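Local coordinates for protein hyaluronidase (Thermobaculum terrenum, PDB 5DIY) that probably hydrolyses O-linked N-acetylglucosamine as a glycoside hydrolase of family 84, captured here as an engineered variant changed at its predicted proton donor, at residues Leu24-Phe27 and Glu28-Ala32; Ile68-Ala71 and Gly72-Ile76; Glu333-Ser337 and Phe338-Gln342. All coordinates share one frame; numbering follows the deposited sequence.

Overall arrangement
From the N terminus, the chain meets interaction 1 on helix 20-32, between the first and second barrel strands. Interaction 2 follows at the end of helix 58-73, on the way into strand 77-82, and interaction 3 comes far later, where helix 322-336 turns into helix 340-362. Each joins two adjoining segments through residues mostly three to five apart, so none closes a long loop, and the three run in series without nesting or crossing. Interactions 1 and 2 pack together, their centres about 9 Å apart, as neighbouring helices on the outside of the parallel barrel. Interaction 3 is remote: its centre lies about 61 Å from that of interaction 2, across the chain's centre.

Interaction 1: residues Leu24-Phe27 and Glu28-Ala32; sequences LDMF and EFMQA
Met30 and Phe27 lie side by side on helix 20-32, pointing the same way, and the sulfur of one meets the rim of the other's ring. SD of Met30 is 3.9 Å from CD1 of Phe27 and stands 79° off the ring normal, a Met-aromatic contact made at the edge. With chi1 of Met30 at -75°, CG sits beside its own backbone N, and an extended chi2 of 170° carries SD to the ring edge. The second Met-aromatic pair has sulfur and ring exchanged along the chain: SD of Met26 comes within 3.7 Å of CD2 of Phe29, approaching that ring obliquely. Met26 is bent at chi2, which turns its sulfur toward the ring, and again at chi3; an unbranched thioether suits such a fit. The two methionines also touch, CG of Met26 lying 4.3 Å from SD of Met30. Replacing Met30 by an alanine removes the thioether and would probably open a gap between the Phe27 edge and Met26.

The backbone bond from Met30 N to Met26 O, 2.7 Å long, holds these residues one turn apart. On the solvent-facing side, Asp25 and Glu28 cross at about a right angle, with OD1 of Asp25 4.2 Å from OE1 of Glu28. The likely repulsion of these two acids is presumably eased because each has a lysine of its own, Lys266 for Asp25 and Lys70 for Glu28.

Phe27 makes an edge-to-face contact with Tyr38 and packs on Leu67 and Ala71 of helix 58-73, while Phe29 rests on Leu269 of helix 262-277. Both methionines reach Ile9 of strand 6-11, placing the helix against the barrel wall between its two neighbouring helices.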
# COMPACT_ATOMS: atom_id res chain seq x y z
N LEU C 24 -10.57 -12.34 -12.21
CA LEU C 24 -10.38 -13.64 -12.87
C LEU C 24 -8.92 -13.84 -13.26
O LEU C 24 -8.37 -14.92 -13.05
CB LEU C 24 -11.27 -13.76 -14.12
CG LEU C 24 -12.78 -13.81 -13.88
CD1 LEU C 24 -13.53 -13.49 -15.16
CD2 LEU C 24 -13.21 -15.16 -13.32
N ASP C 25 -8.31 -12.80 -13.82
CA ASP C 25 -6.89 -12.78 -14.15
C ASP C 25 -6.00 -12.91 -12.90
O ASP C 25 -5.04 -13.67 -12.89
CB ASP C 25 -6.56 -11.48 -14.90
CG ASP C 25 -5.11 -11.39 -15.32
OD1 ASP C 25 -4.76 -11.95 -16.38
OD2 ASP C 25 -4.33 -10.75 -14.59
N MET C 26 -6.33 -12.17 -11.84
CA MET C 26 -5.61 -12.30 -10.56
C MET C 26 -5.65 -13.73 -10.02
O MET C 26 -4.65 -14.20 -9.47
CB MET C 26 -6.15 -11.32 -9.51
CG MET C 26 -5.28 -11.18 -8.26
SD MET C 26 -3.59 -10.62 -8.58
CE MET C 26 -3.87 -8.93 -9.08
N PHE C 27 -6.77 -14.44 -10.19
CA PHE C 27 -6.85 -15.84 -9.73
C PHE C 27 -5.86 -16.74 -10.46
O PHE C 27 -5.31 -17.67 -9.86
CB PHE C 27 -8.28 -16.41 -9.86
CG PHE C 27 -9.31 -15.73 -8.99
CD1 PHE C 27 -8.96 -14.94 -7.88
CD2 PHE C 27 -10.66 -15.91 -9.26
CE1 PHE C 27 -9.94 -14.33 -7.10
CE2 PHE C 27 -11.64 -15.31 -8.48
CZ PHE C 27 -11.28 -14.51 -7.40
N GLU C 28 -5.62 -16.47 -11.75
CA GLU C 28 -4.59 -17.19 -12.51
C GLU C 28 -3.19 -16.86 -12.01
O GLU C 28 -2.37 -17.77 -11.83
CB GLU C 28 -4.71 -16.89 -14.01
CG GLU C 28 -5.98 -17.48 -14.63
CD GLU C 28 -6.24 -17.01 -16.06
OE1 GLU C 28 -5.62 -16.02 -16.52
OE2 GLU C 28 -7.10 -17.63 -16.72
N PHE C 29 -2.91 -15.58 -11.78
CA PHE C 29 -1.65 -15.16 -11.14
C PHE C 29 -1.46 -15.81 -9.76
O PHE C 29 -0.36 -16.28 -9.43
CB PHE C 29 -1.59 -13.63 -11.02
CG PHE C 29 -0.44 -13.12 -10.19
CD1 PHE C 29 0.81 -12.91 -10.77
CD2 PHE C 29 -0.60 -12.86 -8.83
CE1 PHE C 29 1.88 -12.45 -10.00
CE2 PHE C 29 0.46 -12.40 -8.06
CZ PHE C 29 1.70 -12.19 -8.65
N MET C 30 -2.53 -15.85 -8.97
CA MET C 30 -2.50 -16.50 -7.65
C MET C 30 -2.11 -17.98 -7.75
O MET C 30 -1.25 -18.45 -7.00
CB MET C 30 -3.84 -16.34 -6.93
CG MET C 30 -4.06 -14.96 -6.36
SD MET C 30 -5.74 -14.70 -5.76
CE MET C 30 -5.66 -15.54 -4.18
N GLN C 31 -2.73 -18.72 -8.68
CA GLN C 31 -2.40 -20.14 -8.86
C GLN C 31 -0.95 -20.34 -9.31
O GLN C 31 -0.28 -21.25 -8.83
CB GLN C 31 -3.35 -20.84 -9.83
CG GLN C 31 -3.06 -22.34 -9.96
CD GLN C 31 -4.08 -23.09 -10.80
OE1 GLN C 31 -4.62 -22.55 -11.77
NE2 GLN C 31 -4.32 -24.35 -10.45
N ALA C 32 -0.48 -19.49 -10.24
CA ALA C 32 0.93 -19.54 -10.69
C ALA C 32 1.94 -19.41 -9.55
O ALA C 32 3.02 -20.01 -9.62
CB ALA C 32 1.20 -18.48 -11.75

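Interaction 2: residues Ile68-Ala71 and Gly72-Ile76; sequences IEKA and GSCGI
Lys70 O takes two hydrogen bonds as the helix runs out: one from OG of Ser73, 2.7 Å away, and one from Cys74 N at 2.9 Å. Serine suits this last turn because its chi1 of 70° sets OG between its own N and carbonyl carbon, from where it folds back onto the carbonyl one turn earlier. Regular helical bonds, Gly72 N to Ile68 O and Ser73 N to Glu69 O, precede this fork. Further bonds wrap the helix end: Ile76 N reaches Ala71 O over 2.7 Å, Gly75 N bonds to Gly72 O at 3.2 Å, and Cys74 N adds a weak bond to Ala71 O.

Two carbon contacts accompany them. CB of Ala71 meets CB of Ile76 at 3.8 Å, so the residue beyond the turn packs back on the helix, and the small alanine allows that close approach. The chain of Lys70, bent at chi2, brings CE into van der Waals contact with SG of Cys74 at 3.9 Å, while NZ itself goes to Glu28.

Gly75 has a phi of 71°, a conformation that favours glycine. The bonds from Ile76 N and Gly75 N make a Schellman motif, with Gly75 as the C-prime residue, which ends helix 58-73 and delivers the chain into strand 77-82 of the TIM barrel.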
# COMPACT_ATOMS: atom_id res chain seq x y z
N ILE C 68 -16.47 -17.46 -8.11
CA ILE C 68 -16.39 -18.62 -7.22
C ILE C 68 -15.92 -19.86 -7.98
O ILE C 68 -15.08 -20.61 -7.49
CB ILE C 68 -17.73 -18.86 -6.47
CG1 ILE C 68 -17.97 -17.74 -5.45
CG2 ILE C 68 -17.73 -20.19 -5.73
CD1 ILE C 68 -19.43 -17.51 -5.11
N GLU C 69 -16.45 -20.06 -9.19
CA GLU C 69 -16.04 -21.20 -10.03
C GLU C 69 -14.59 -21.07 -10.52
O GLU C 69 -13.86 -22.06 -10.54
CB GLU C 69 -17.01 -21.40 -11.20
CG GLU C 69 -18.36 -21.96 -10.75
CD GLU C 69 -19.39 -22.07 -11.86
OE1 GLU C 69 -19.10 -21.70 -13.02
OE2 GLU C 69 -20.52 -22.52 -11.56
N LYS C 70 -14.18 -19.86 -10.89
CA LYS C 70 -12.79 -19.62 -11.30
C LYS C 70 -11.82 -19.87 -10.14
O LYS C 70 -10.81 -20.55 -10.31
CB LYS C 70 -12.61 -18.20 -11.85
CG LYS C 70 -11.23 -17.90 -12.44
CD LYS C 70 -10.96 -18.72 -13.69
CE LYS C 70 -9.65 -18.33 -14.34
NZ LYS C 70 -9.44 -19.06 -15.62
N ALA C 71 -12.15 -19.33 -8.96
CA ALA C 71 -11.39 -19.56 -7.74
C ALA C 71 -11.18 -21.05 -7.47
O ALA C 71 -10.05 -21.49 -7.21
CB ALA C 71 -12.08 -18.91 -6.55
N GLY C 72 -12.26 -21.82 -7.54
CA GLY C 72 -12.20 -23.26 -7.33
C GLY C 72 -11.31 -23.95 -8.34
O GLY C 72 -10.48 -24.79 -7.97
N SER C 73 -11.47 -23.60 -9.61
CA SER C 73 -10.62 -24.15 -10.69
C SER C 73 -9.14 -23.77 -10.55
O SER C 73 -8.28 -24.46 -11.08
CB SER C 73 -11.15 -23.72 -12.07
OG SER C 73 -10.94 -22.34 -12.31
N CYS C 74 -8.86 -22.67 -9.85
CA CYS C 74 -7.49 -22.21 -9.58
C CYS C 74 -6.93 -22.60 -8.20
O CYS C 74 -5.85 -22.13 -7.82
CB CYS C 74 -7.41 -20.69 -9.78
SG CYS C 74 -7.65 -20.18 -11.49
N GLY C 75 -7.63 -23.46 -7.47
CA GLY C 75 -7.19 -23.91 -6.14
C GLY C 75 -7.28 -22.83 -5.07
O GLY C 75 -6.54 -22.88 -4.09
N ILE C 76 -8.19 -21.88 -5.27
CA ILE C 76 -8.37 -20.73 -4.39
C ILE C 76 -9.64 -20.93 -3.56
O ILE C 76 -10.70 -21.19 -4.13
CB ILE C 76 -8.55 -19.41 -5.18
CG1 ILE C 76 -7.53 -19.28 -6.33
CG2 ILE C 76 -8.48 -18.21 -4.25
CD1 ILE C 76 -6.09 -19.31 -5.91

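Interaction 3: residues Glu333-Ser337 and Phe338-Gln342; sequences EDFAS and FRFEQ
OD1 of Asp334 is gripped by Arg339 and by a water. NE of Arg339 supplies the main bond of the salt bridge, 2.8 Å long and nearly straight at 169°, while NH2 adds a weak one. The water donates to OD1 at 3.0 Å and accepts from NH2, closing a small ring. OD1 lies close to the guanidinium plane, at its edge, whereas NE comes to the anti side of OD1 and stands 29° out of the carboxylate plane; the two planes are nearly perpendicular. OD2 of Asp334 turns to a second cation, Lys330. Arginine suits the site because its long chain, bent at chi3, can curl back over the turn; one guanidinium face lies against CB of Ser337.

The backbone oxygen of Asp334 also serves two donors, Ser337 N and Arg339 N, the latter at 2.9 Å, which arrive from opposite faces of its carbonyl plane. Ser337 OG bonds to Glu333 O at 2.8 Å, taking up a carbonyl of the last turn.

Phe340 folds against this end: its CE1 lies 3.4 Å from Phe335 O, while its CZ sits over the centre of the Phe338 ring. Phe397 meets the rings of both Phe335 and Phe340. With Phe338 at a positive phi of 61° and Arg339 at the N-cap of the next helix, this is a short turn joining two consecutive helices, 322-336 and 340-362, at the protein surface.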
# COMPACT_ATOMS: atom_id res chain seq x y z
N GLU C 333 28.26 18.67 -1.29
CA GLU C 333 29.58 18.69 -0.65
C GLU C 333 30.71 18.90 -1.67
O GLU C 333 31.62 19.69 -1.42
CB GLU C 333 29.85 17.44 0.20
CG GLU C 333 31.18 17.55 0.95
CD GLU C 333 31.32 16.59 2.11
OE1 GLU C 333 31.00 15.39 1.94
OE2 GLU C 333 31.79 17.04 3.19
N ASP C 334 30.62 18.23 -2.82
CA ASP C 334 31.57 18.46 -3.92
C ASP C 334 31.66 19.94 -4.29
O ASP C 334 32.75 20.50 -4.37
CB ASP C 334 31.17 17.66 -5.17
CG ASP C 334 31.57 16.20 -5.09
OD1 ASP C 334 32.41 15.82 -4.25
OD2 ASP C 334 31.04 15.42 -5.90
N PHE C 335 30.50 20.57 -4.50
CA PHE C 335 30.46 22.01 -4.80
C PHE C 335 31.04 22.86 -3.67
O PHE C 335 31.77 23.81 -3.93
CB PHE C 335 29.03 22.47 -5.16
CG PHE C 335 28.46 21.84 -6.41
CD1 PHE C 335 29.28 21.28 -7.42
CD2 PHE C 335 27.09 21.85 -6.62
CE1 PHE C 335 28.72 20.72 -8.56
CE2 PHE C 335 26.53 21.31 -7.78
CZ PHE C 335 27.34 20.74 -8.74
N ALA C 336 30.77 22.48 -2.43
CA ALA C 336 31.29 23.18 -1.25
C ALA C 336 32.77 22.89 -0.89
O ALA C 336 33.29 23.46 0.08
CB ALA C 336 30.40 22.86 -0.05
N SER C 337 33.44 22.01 -1.64
CA SER C 337 34.82 21.58 -1.35
C SER C 337 35.74 21.65 -2.58
O SER C 337 36.73 20.90 -2.66
CB SER C 337 34.81 20.16 -0.80
OG SER C 337 33.88 20.03 0.26
N PHE C 338 35.44 22.56 -3.51
CA PHE C 338 36.21 22.77 -4.74
C PHE C 338 36.30 21.56 -5.69
O PHE C 338 37.21 21.47 -6.52
CB PHE C 338 37.59 23.39 -4.42
CG PHE C 338 37.59 24.89 -4.52
CD1 PHE C 338 36.76 25.65 -3.70
CD2 PHE C 338 38.40 25.54 -5.45
CE1 PHE C 338 36.73 27.03 -3.80
CE2 PHE C 338 38.38 26.93 -5.55
CZ PHE C 338 37.55 27.68 -4.72
N ARG C 339 35.32 20.66 -5.60
CA ARG C 339 35.25 19.49 -6.45
C ARG C 339 34.10 19.69 -7.44
O ARG C 339 33.18 18.87 -7.53
CB ARG C 339 35.06 18.24 -5.60
CG ARG C 339 36.26 17.93 -4.72
CD ARG C 339 36.19 16.52 -4.16
NE ARG C 339 35.03 16.35 -3.27
CZ ARG C 339 35.02 16.51 -1.94
NH1 ARG C 339 36.11 16.87 -1.26
NH2 ARG C 339 33.89 16.32 -1.27
N PHE C 340 34.19 20.78 -8.19
CA PHE C 340 33.11 21.22 -9.10
C PHE C 340 32.91 20.23 -10.23
O PHE C 340 31.78 19.88 -10.56
CB PHE C 340 33.40 22.61 -9.68
CG PHE C 340 33.75 23.64 -8.65
CD1 PHE C 340 32.79 24.07 -7.74
CD2 PHE C 340 35.04 24.16 -8.56
CE1 PHE C 340 33.10 25.01 -6.77
CE2 PHE C 340 35.36 25.11 -7.59
CZ PHE C 340 34.38 25.54 -6.69
N GLU C 341 34.02 19.77 -10.81
CA GLU C 341 33.99 18.82 -11.92
C GLU C 341 33.34 17.50 -11.51
O GLU C 341 32.58 16.93 -12.28
CB GLU C 341 35.41 18.56 -12.46
CG GLU C 341 36.06 19.79 -13.08
CD GLU C 341 37.32 19.48 -13.87
OE1 GLU C 341 37.98 18.45 -13.59
OE2 GLU C 341 37.65 20.28 -14.77
N GLN C 342 33.64 17.05 -10.29
CA GLN C 342 33.10 15.78 -9.77
C GLN C 342 31.59 15.90 -9.52
O GLN C 342 30.82 15.00 -9.88
CB GLN C 342 33.84 15.36 -8.49
CG GLN C 342 35.34 15.08 -8.66
CD GLN C 342 36.23 16.31 -8.46
OE1 GLN C 342 35.92 17.42 -8.92
NE2 GLN C 342 37.35 16.12 -7.77
O HOH W 1 31.27 14.79 -1.73